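Local coordinates for protein 11S globulin (Wrightia tinctoria, PDB 5WXU) that binds the plant hormone auxin (indole-3-acetic acid) and, as a hexameric 11S globulin, probably serves as a seed storage protein, at residues Ile183-Asn191 with Ile325-Ala333. Residues are numbered along the deposited sequence; the frame is centred on the assembly and turned at random.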
ATOM      1  N   ILE B 183     -24.706 -12.889   8.013  1.00 15.82           N
ATOM      2  CA  ILE B 183     -24.938 -11.889   7.001  1.00 16.42           C
ATOM      3  C   ILE B 183     -23.894 -12.158   5.927  1.00 16.62           C
ATOM      4  O   ILE B 183     -22.672 -12.004   6.133  1.00 16.55           O
ATOM      5  CB  ILE B 183     -24.813 -10.476   7.510  1.00 17.20           C
ATOM      6  CG1 ILE B 183     -25.702 -10.197   8.705  1.00 18.46           C
ATOM      7  CG2 ILE B 183     -25.172  -9.482   6.406  1.00 18.44           C
ATOM      8  CD1 ILE B 183     -27.158 -10.601   8.557  1.00 19.86           C
ATOM      9  N   HIS B 184     -24.377 -12.577   4.776  1.00 15.87           N
ATOM     10  CA  HIS B 184     -23.524 -12.782   3.583  1.00 17.95           C
ATOM     11  C   HIS B 184     -23.536 -11.568   2.706  1.00 17.38           C
ATOM     12  O   HIS B 184     -24.624 -11.065   2.402  1.00 17.41           O
ATOM     13  CB  HIS B 184     -23.957 -13.979   2.758  1.00 16.34           C
ATOM     14  CG  HIS B 184     -23.579 -15.299   3.321  1.00 20.13           C
ATOM     15  ND1 HIS B 184     -24.484 -16.052   4.038  1.00 22.51           N
ATOM     16  CD2 HIS B 184     -22.454 -16.067   3.206  1.00 22.33           C
ATOM     17  CE1 HIS B 184     -23.922 -17.180   4.420  1.00 21.23           C
ATOM     18  NE2 HIS B 184     -22.688 -17.217   3.937  1.00 22.80           N
ATOM     19  N   ASP B 185     -22.354 -11.075   2.317  1.00 14.17           N
ATOM     20  CA  ASP B 185     -22.250  -9.857   1.489  1.00 14.81           C
ATOM     21  C   ASP B 185     -22.153 -10.262   0.038  1.00 15.12           C
ATOM     22  O   ASP B 185     -21.050 -10.533  -0.503  1.00 15.04           O
ATOM     23  CB  ASP B 185     -21.029  -9.060   1.971  1.00 14.78           C
ATOM     24  CG  ASP B 185     -20.845  -7.799   1.234  1.00 15.93           C
ATOM     25  OD1 ASP B 185     -21.739  -7.439   0.425  1.00 17.99           O
ATOM     26  OD2 ASP B 185     -19.714  -7.220   1.399  1.00 17.99           O
ATOM     27  N   LEU B 186     -23.294 -10.373  -0.622  1.00 15.99           N
ATOM     28  CA  LEU B 186     -23.298 -10.845  -1.996  1.00 15.76           C
ATOM     29  C   LEU B 186     -22.627  -9.922  -2.997  1.00 15.28           C
ATOM     30  O   LEU B 186     -22.075 -10.390  -3.963  1.00 15.99           O
ATOM     31  CB  LEU B 186     -24.744 -11.031  -2.485  1.00 15.76           C
ATOM     32  CG  LEU B 186     -25.552 -12.030  -1.641  1.00 18.14           C
ATOM     33  CD1 LEU B 186     -26.974 -12.080  -2.216  1.00 20.73           C
ATOM     34  CD2 LEU B 186     -24.972 -13.411  -1.566  1.00 19.58           C
ATOM     35  N   SER B 187     -22.693  -8.620  -2.809  1.00 14.40           N
ATOM     36  CA  SER B 187     -22.167  -7.689  -3.767  1.00 16.60           C
ATOM     37  C   SER B 187     -20.675  -7.496  -3.632  1.00 16.14           C
ATOM     38  O   SER B 187     -20.110  -6.679  -4.351  1.00 15.93           O
ATOM     39  CB  SER B 187     -22.869  -6.309  -3.731  1.00 16.28           C
ATOM     40  OG  SER B 187     -22.419  -5.491  -2.656  1.00 16.74           O
ATOM     41  N   ASN B 188     -20.066  -8.190  -2.703  1.00 14.91           N
ATOM     42  CA  ASN B 188     -18.611  -8.081  -2.427  1.00 14.66           C
ATOM     43  C   ASN B 188     -17.779  -8.445  -3.636  1.00 15.24           C
ATOM     44  O   ASN B 188     -18.129  -9.296  -4.390  1.00 16.48           O
ATOM     45  CB  ASN B 188     -18.272  -9.012  -1.240  1.00 14.96           C
ATOM     46  CG  ASN B 188     -16.972  -8.627  -0.551  1.00 16.44           C
ATOM     47  OD1 ASN B 188     -15.852  -9.020  -1.009  1.00 16.30           O
ATOM     48  ND2 ASN B 188     -17.100  -7.949   0.597  1.00 15.26           N
ATOM     49  N   ARG B 189     -16.605  -7.762  -3.802  1.00 14.50           N
ATOM     50  CA  ARG B 189     -15.710  -8.133  -4.870  1.00 14.83           C
ATOM     51  C   ARG B 189     -15.314  -9.614  -4.857  1.00 14.73           C
ATOM     52  O   ARG B 189     -14.960 -10.132  -5.931  1.00 15.64           O
ATOM     53  CB  ARG B 189     -14.475  -7.245  -4.842  1.00 16.56           C
ATOM     54  CG  ARG B 189     -13.646  -7.353  -3.596  1.00 19.23           C
ATOM     55  CD  ARG B 189     -12.571  -6.298  -3.416  1.00 21.40           C
ATOM     56  NE  ARG B 189     -11.922  -6.459  -2.131  1.00 24.05           N
ATOM     57  CZ  ARG B 189     -10.821  -5.795  -1.732  1.00 31.32           C
ATOM     58  NH1 ARG B 189     -10.267  -4.857  -2.514  1.00 31.33           N
ATOM     59  NH2 ARG B 189     -10.283  -6.052  -0.535  1.00 28.54           N
ATOM     60  N   GLU B 190     -15.333 -10.265  -3.695  1.00 14.78           N
ATOM     61  CA  GLU B 190     -14.945 -11.672  -3.630  1.00 16.05           C
ATOM     62  C   GLU B 190     -15.950 -12.588  -4.380  1.00 15.96           C
ATOM     63  O   GLU B 190     -15.574 -13.699  -4.705  1.00 16.03           O
ATOM     64  CB  GLU B 190     -14.814 -12.161  -2.189  1.00 16.82           C
ATOM     65  CG  GLU B 190     -13.613 -11.577  -1.421  1.00 17.45           C
ATOM     66  CD  GLU B 190     -13.407 -12.161  -0.031  1.00 23.02           C
ATOM     67  OE1 GLU B 190     -14.267 -12.908   0.493  1.00 21.88           O
ATOM     68  OE2 GLU B 190     -12.328 -11.879   0.548  1.00 26.01           O
ATOM     69  N   ASN B 191     -17.157 -12.107  -4.685  1.00 14.07           N
ATOM     70  CA  ASN B 191     -18.131 -12.923  -5.385  1.00 14.28           C
ATOM     71  C   ASN B 191     -18.137 -12.584  -6.845  1.00 14.30           C
ATOM     72  O   ASN B 191     -18.707 -11.551  -7.238  1.00 14.89           O
ATOM     73  CB  ASN B 191     -19.495 -12.680  -4.797  1.00 15.04           C
ATOM     74  CG  ASN B 191     -20.599 -13.358  -5.560  1.00 15.19           C
ATOM     75  OD1 ASN B 191     -20.373 -14.341  -6.318  1.00 15.63           O
ATOM     76  ND2 ASN B 191     -21.808 -12.791  -5.414  1.00 14.56           N
ATOM     77  N   ILE B 325      -8.567  -8.718   9.295  1.00 14.77           N
ATOM     78  CA  ILE B 325      -9.194  -9.399   8.127  1.00 15.23           C
ATOM     79  C   ILE B 325     -10.380  -8.615   7.546  1.00 14.45           C
ATOM     80  O   ILE B 325     -10.707  -8.746   6.375  1.00 14.80           O
ATOM     81  CB  ILE B 325      -9.594 -10.852   8.467  1.00 16.35           C
ATOM     82  CG1 ILE B 325      -9.825 -11.641   7.184  1.00 16.26           C
ATOM     83  CG2 ILE B 325     -10.714 -10.913   9.470  1.00 17.85           C
ATOM     84  CD1 ILE B 325     -10.068 -13.128   7.451  1.00 16.96           C
ATOM     85  N   LEU B 326     -10.959  -7.753   8.364  1.00 13.66           N
ATOM     86  CA  LEU B 326     -12.031  -6.876   7.868  1.00 15.23           C
ATOM     87  C   LEU B 326     -11.629  -5.930   6.775  1.00 15.79           C
ATOM     88  O   LEU B 326     -12.439  -5.548   5.954  1.00 16.39           O
ATOM     89  CB  LEU B 326     -12.677  -6.096   8.996  1.00 16.17           C
ATOM     90  CG  LEU B 326     -13.433  -6.901  10.086  1.00 16.88           C
ATOM     91  CD1 LEU B 326     -14.005  -6.023  11.169  1.00 16.75           C
ATOM     92  CD2 LEU B 326     -14.531  -7.807   9.506  1.00 17.78           C
ATOM     93  N   ARG B 327     -10.338  -5.574   6.711  1.00 16.98           N
ATOM     94  CA  ARG B 327      -9.875  -4.726   5.629  1.00 18.45           C
ATOM     95  C   ARG B 327     -10.008  -5.412   4.286  1.00 19.16           C
ATOM     96  O   ARG B 327     -10.497  -4.823   3.348  1.00 18.20           O
ATOM     97  CB  ARG B 327      -8.405  -4.369   5.873  1.00 21.85           C
ATOM     98  CG  ARG B 327      -7.755  -3.501   4.831  1.00 26.72           C
ATOM     99  CD  ARG B 327      -8.157  -2.101   5.020  1.00 31.44           C
ATOM    100  NE  ARG B 327      -7.400  -1.178   4.191  1.00 42.39           N
ATOM    101  CZ  ARG B 327      -7.793   0.067   3.948  1.00 46.06           C
ATOM    102  NH1 ARG B 327      -8.927   0.528   4.468  1.00 51.12           N
ATOM    103  NH2 ARG B 327      -7.069   0.852   3.165  1.00 49.97           N
ATOM    104  N   LYS B 328      -9.676  -6.699   4.205  1.00 16.60           N
ATOM    105  CA  LYS B 328      -9.779  -7.517   2.965  1.00 21.04           C
ATOM    106  C   LYS B 328     -11.259  -7.731   2.614  1.00 19.79           C
ATOM    107  O   LYS B 328     -11.662  -7.647   1.444  1.00 18.92           O
ATOM    108  CB  LYS B 328      -9.150  -8.888   3.262  1.00 25.02           C
ATOM    109  CG  LYS B 328      -9.333 -10.057   2.267  1.00 33.76           C
ATOM    110  CD  LYS B 328      -8.737 -11.351   2.862  1.00 39.68           C
ATOM    111  CE  LYS B 328      -9.104 -12.628   2.091  1.00 45.24           C
ATOM    112  NZ  LYS B 328      -8.402 -12.751   0.774  1.00 51.14           N
ATOM    113  N   LEU B 329     -12.053  -7.934   3.648  1.00 16.54           N
ATOM    114  CA  LEU B 329     -13.477  -8.261   3.468  1.00 17.44           C
ATOM    115  C   LEU B 329     -14.378  -7.074   3.179  1.00 16.96           C
ATOM    116  O   LEU B 329     -15.507  -7.261   2.703  1.00 18.35           O
ATOM    117  CB  LEU B 329     -13.971  -9.089   4.650  1.00 18.52           C
ATOM    118  CG  LEU B 329     -13.295 -10.434   4.907  1.00 20.10           C
ATOM    119  CD1 LEU B 329     -14.097 -11.095   6.021  1.00 22.13           C
ATOM    120  CD2 LEU B 329     -13.266 -11.272   3.627  1.00 22.79           C
ATOM    121  N   GLN B 330     -13.924  -5.871   3.514  1.00 17.54           N
ATOM    122  CA  GLN B 330     -14.679  -4.614   3.328  1.00 18.07           C
ATOM    123  C   GLN B 330     -16.023  -4.704   4.076  1.00 18.36           C
ATOM    124  O   GLN B 330     -17.052  -4.338   3.553  1.00 17.66           O
ATOM    125  CB  GLN B 330     -14.913  -4.340   1.842  1.00 19.12           C
ATOM    126  CG  GLN B 330     -13.577  -4.452   1.094  1.00 21.62           C
ATOM    127  CD  GLN B 330     -13.598  -3.724  -0.217  1.00 23.74           C
ATOM    128  OE1 GLN B 330     -14.604  -3.699  -0.884  1.00 24.47           O
ATOM    129  NE2 GLN B 330     -12.456  -3.145  -0.602  1.00 26.71           N
ATOM    130  N   LEU B 331     -15.945  -5.140   5.322  1.00 15.88           N
ATOM    131  CA  LEU B 331     -17.104  -5.185   6.232  1.00 16.53           C
ATOM    132  C   LEU B 331     -16.707  -4.641   7.601  1.00 15.57           C
ATOM    133  O   LEU B 331     -15.489  -4.628   7.968  1.00 16.63           O
ATOM    134  CB  LEU B 331     -17.572  -6.637   6.349  1.00 16.98           C
ATOM    135  CG  LEU B 331     -18.166  -7.271   5.090  1.00 17.31           C
ATOM    136  CD1 LEU B 331     -18.236  -8.776   5.307  1.00 17.89           C
ATOM    137  CD2 LEU B 331     -19.578  -6.754   4.830  1.00 19.14           C
ATOM    138  N   SER B 332     -17.740  -4.203   8.348  1.00 14.56           N
ATOM    139  CA  SER B 332     -17.583  -3.669   9.691  1.00 16.04           C
ATOM    140  C   SER B 332     -18.791  -4.162  10.490  1.00 16.27           C
ATOM    141  O   SER B 332     -19.808  -4.515   9.895  1.00 17.28           O
ATOM    142  CB  SER B 332     -17.696  -2.121   9.690  1.00 16.40           C
ATOM    143  OG  SER B 332     -16.787  -1.419   8.888  1.00 27.27           O
ATOM    144  N   ALA B 333     -18.703  -4.025  11.804  1.00 15.08           N
ATOM    145  CA  ALA B 333     -19.896  -4.264  12.647  1.00 16.12           C
ATOM    146  C   ALA B 333     -19.856  -3.473  13.882  1.00 17.29           C
ATOM    147  O   ALA B 333     -18.908  -2.802  14.139  1.00 17.64           O
ATOM    148  CB  ALA B 333     -19.946  -5.759  12.996  1.00 17.27           C
TER
HETATM  149  O   HOH W   1     -13.515  -8.029  -0.358  1.00 27.48           O
HETATM  150  O   HOH W   2     -16.269  -5.392  -2.441  1.00 20.27           O
HETATM  151  O   HOH W   3     -16.177  -5.635  -1.227  1.00 42.67           O
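Asn188 ND2 donates to Leu329 O, the carbonyl of the last residue of helix 325-329, at 2.7 Å, and its second N-H runs almost straight (176°) to Asp185 OD2, met from above the carboxylate plane. Asn188 OD1 accepts from Glu190 N, closing an Asx turn, so both ends of the amide are held and its rotation is fixed. Arg189 NH2 reaches Lys328 O at 2.9 Å, near the guanidinium plane; a water ties Arg189 NE, Asn188 OD1 and that same carbonyl together. Gln330, with positive phi where the chain leaves the helix, lays its amide over one guanidinium face in a stack, planes 19° apart, NE2 3.3 Å from Arg189 CZ. The contact joins the two cupin domains of the legumin-type subunit: the loop after strand 178-185 of the first meets the helix-to-strand corner of the second. Asp185 also forms a salt bridge with Arg28 of a neighbouring subunit. Asp185 has CG anti to its backbone N (chi1 -179°), which brings its carboxylate alongside Leu331, with Asp185 OD2 3.5 Å from Leu331 CD2. Glu190, whose OE1 accepts from Ala164 N, brings OE2 to 3.3 Å from Leu329 CD2, while Lys328 NZ lies 4.0 Å from Glu190 OE2, too far for an ion pair.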